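Local coordinates for lipoprotein (Klebsiella pneumoniae subsp. pneumoniae, PDB 4HWM) that is of unknown function but is probably a membrane-tethered lipoprotein of the bacterial cell envelope, of the YedD type, at residues Gly23-Lys28 and Leu43-Glu48. Numbering follows the deposited sequence.
Sequences GFWQTK and LIVTKE
Two adjacent strands of a closed antiparallel beta barrel meet where Gly23 pairs with Val45 and Trp25 with Leu43, two hydrogen-bonded pairs on either side of the non-hydrogen-bonded pair Phe24-Ile44. Each outer pair closes a ring of two backbone bonds; in the first, Val45 N reaches Gly23 O over 2.9 Å, almost straight at the hydrogen (173°). The more bent bond from Trp25 N to Leu43 O (2.9 Å) ends on an oxygen that also lies in the plane of the indole, 3.5 Å from Trp25 CD1 at the ring edge. Chi1 of -60° puts CG beside the backbone N and anti to the carbonyl carbon, and chi2 of 90° turns the CD1 edge to this oxygen; Trp25 NE1 is hydrogen-bonded to Leu21 O. On the other face, Phe24 and Ile44 run side by side, the ring edge at Phe24 CD1 meeting Ile44 CG1 at 3.9 Å, while Phe24 CE1 lies 4.0 Å from Ile44 CG2. Alternation thus divides the pairing: Trp25 and Leu43 share Ile93 of strand 92-95, whereas Phe24 and Ile44 both touch Leu106, and Ile44 packs on Trp114 of helix 108-118. Backbone hydrogen bonds of Phe24 with Val103 and Ile44 with Phe52 continue the barrel into strands 98-103 and 50-56.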
loop_
_atom_site.group_PDB
_atom_site.type_symbol
_atom_site.label_atom_id
_atom_site.label_comp_id
_atom_site.label_asym_id
_atom_site.label_seq_id
_atom_site.Cartn_x
_atom_site.Cartn_y
_atom_site.Cartn_z
ATOM N N GLY A 23 0.605 -0.009 9.246
ATOM C CA GLY A 23 -0.827 -0.198 9.468
ATOM C C GLY A 23 -1.544 -0.621 8.206
ATOM O O GLY A 23 -0.933 -0.972 7.217
ATOM N N PHE A 24 -2.856 -0.605 8.330
ATOM C CA PHE A 24 -3.787 -0.750 7.225
ATOM C C PHE A 24 -4.375 0.625 6.899
ATOM O O PHE A 24 -4.794 1.350 7.794
ATOM C CB PHE A 24 -4.951 -1.663 7.589
ATOM C CG PHE A 24 -4.570 -3.066 7.968
ATOM C CD1 PHE A 24 -3.685 -3.795 7.228
ATOM C CD2 PHE A 24 -5.165 -3.669 9.057
ATOM C CE1 PHE A 24 -3.387 -5.109 7.563
ATOM C CE2 PHE A 24 -4.865 -4.968 9.416
ATOM C CZ PHE A 24 -3.980 -5.699 8.662
ATOM N N TRP A 25 -4.423 0.940 5.607
ATOM C CA TRP A 25 -4.936 2.205 5.115
ATOM C C TRP A 25 -5.975 1.907 4.049
ATOM O O TRP A 25 -5.732 1.044 3.213
ATOM C CB TRP A 25 -3.760 2.998 4.537
ATOM C CG TRP A 25 -2.711 3.275 5.551
ATOM C CD1 TRP A 25 -1.621 2.501 5.849
ATOM C CD2 TRP A 25 -2.658 4.394 6.429
ATOM N NE1 TRP A 25 -0.905 3.067 6.868
ATOM C CE2 TRP A 25 -1.508 4.236 7.235
ATOM C CE3 TRP A 25 -3.457 5.525 6.610
ATOM C CZ2 TRP A 25 -1.163 5.152 8.216
ATOM C CZ3 TRP A 25 -3.070 6.465 7.574
ATOM C CH2 TRP A 25 -1.949 6.250 8.363
ATOM N N GLN A 26 -7.098 2.616 4.052
ATOM C CA GLN A 26 -8.182 2.342 3.095
ATOM C C GLN A 26 -8.896 3.635 2.758
ATOM O O GLN A 26 -9.116 4.480 3.617
ATOM C CB GLN A 26 -9.198 1.328 3.661
ATOM C CG GLN A 26 -10.259 0.885 2.655
ATOM C CD GLN A 26 -11.027 -0.350 3.084
ATOM O OE1 GLN A 26 -10.659 -1.471 2.741
ATOM N NE2 GLN A 26 -12.100 -0.150 3.830
ATOM N N THR A 27 -9.282 3.776 1.501
ATOM C CA THR A 27 -10.097 4.915 1.078
ATOM C C THR A 27 -11.475 4.805 1.769
ATOM O O THR A 27 -12.054 3.725 1.854
ATOM C CB THR A 27 -10.249 4.940 -0.462
ATOM O OG1 THR A 27 -10.801 3.701 -0.906
ATOM C CG2 THR A 27 -8.917 5.210 -1.151
ATOM N N LYS A 28 -12.005 5.924 2.248
ATOM C CA LYS A 28 -13.275 5.926 2.997
ATOM C C LYS A 28 -14.458 6.486 2.220
ATOM O O LYS A 28 -15.584 6.502 2.716
ATOM C CB LYS A 28 -13.101 6.675 4.331
ATOM C CG LYS A 28 -12.547 5.781 5.438
ATOM N N LEU A 43 -3.880 0.069 1.306
ATOM C CA LEU A 43 -2.428 -0.092 1.370
ATOM C C LEU A 43 -2.092 -0.690 2.729
ATOM O O LEU A 43 -2.464 -0.138 3.748
ATOM C CB LEU A 43 -1.697 1.255 1.219
ATOM C CG LEU A 43 -0.165 1.179 1.118
ATOM C CD1 LEU A 43 0.292 0.498 -0.158
ATOM C CD2 LEU A 43 0.422 2.608 1.230
ATOM N N ILE A 44 -1.389 -1.816 2.713
ATOM C CA ILE A 44 -0.790 -2.408 3.922
ATOM C C ILE A 44 0.658 -1.959 3.991
ATOM O O ILE A 44 1.355 -1.994 2.986
ATOM C CB ILE A 44 -0.835 -3.965 3.906
ATOM C CG1 ILE A 44 -2.267 -4.465 3.644
ATOM C CG2 ILE A 44 -0.186 -4.543 5.175
ATOM C CD1 ILE A 44 -2.405 -5.982 3.604
ATOM N N VAL A 45 1.082 -1.510 5.179
ATOM C CA VAL A 45 2.493 -1.199 5.407
ATOM C C VAL A 45 2.905 -1.952 6.666
ATOM O O VAL A 45 2.340 -1.711 7.736
ATOM C CB VAL A 45 2.744 0.313 5.588
ATOM C CG1 VAL A 45 4.240 0.595 5.847
ATOM C CG2 VAL A 45 2.258 1.111 4.382
ATOM N N THR A 46 3.829 -2.894 6.547
ATOM C CA THR A 46 4.307 -3.631 7.740
ATOM C C THR A 46 5.412 -2.814 8.416
ATOM O O THR A 46 6.013 -1.916 7.798
ATOM C CB THR A 46 4.840 -5.015 7.425
ATOM O OG1 THR A 46 6.110 -4.898 6.781
ATOM C CG2 THR A 46 3.847 -5.823 6.560
ATOM N N LYS A 47 5.732 -3.178 9.659
ATOM C CA LYS A 47 6.778 -2.429 10.360
ATOM C C LYS A 47 8.121 -2.529 9.624
ATOM O O LYS A 47 8.882 -1.553 9.599
ATOM C CB LYS A 47 6.883 -2.824 11.847
ATOM C CG LYS A 47 7.436 -4.219 12.145
ATOM C CD LYS A 47 7.688 -4.405 13.662
ATOM C CE LYS A 47 8.343 -5.743 13.961
ATOM N NZ LYS A 47 7.557 -6.929 13.482
ATOM N N GLU A 48 8.393 -3.665 9.000
ATOM C CA GLU A 48 9.638 -3.874 8.264
ATOM C C GLU A 48 9.678 -3.176 6.907
ATOM O O GLU A 48 10.737 -3.127 6.267
ATOM C CB GLU A 48 9.877 -5.383 8.080
ATOM C CG GLU A 48 10.086 -6.133 9.400
ATOM C CD GLU A 48 8.799 -6.577 10.081
ATOM O OE1 GLU A 48 7.693 -6.400 9.507
ATOM O OE2 GLU A 48 8.888 -7.113 11.214
#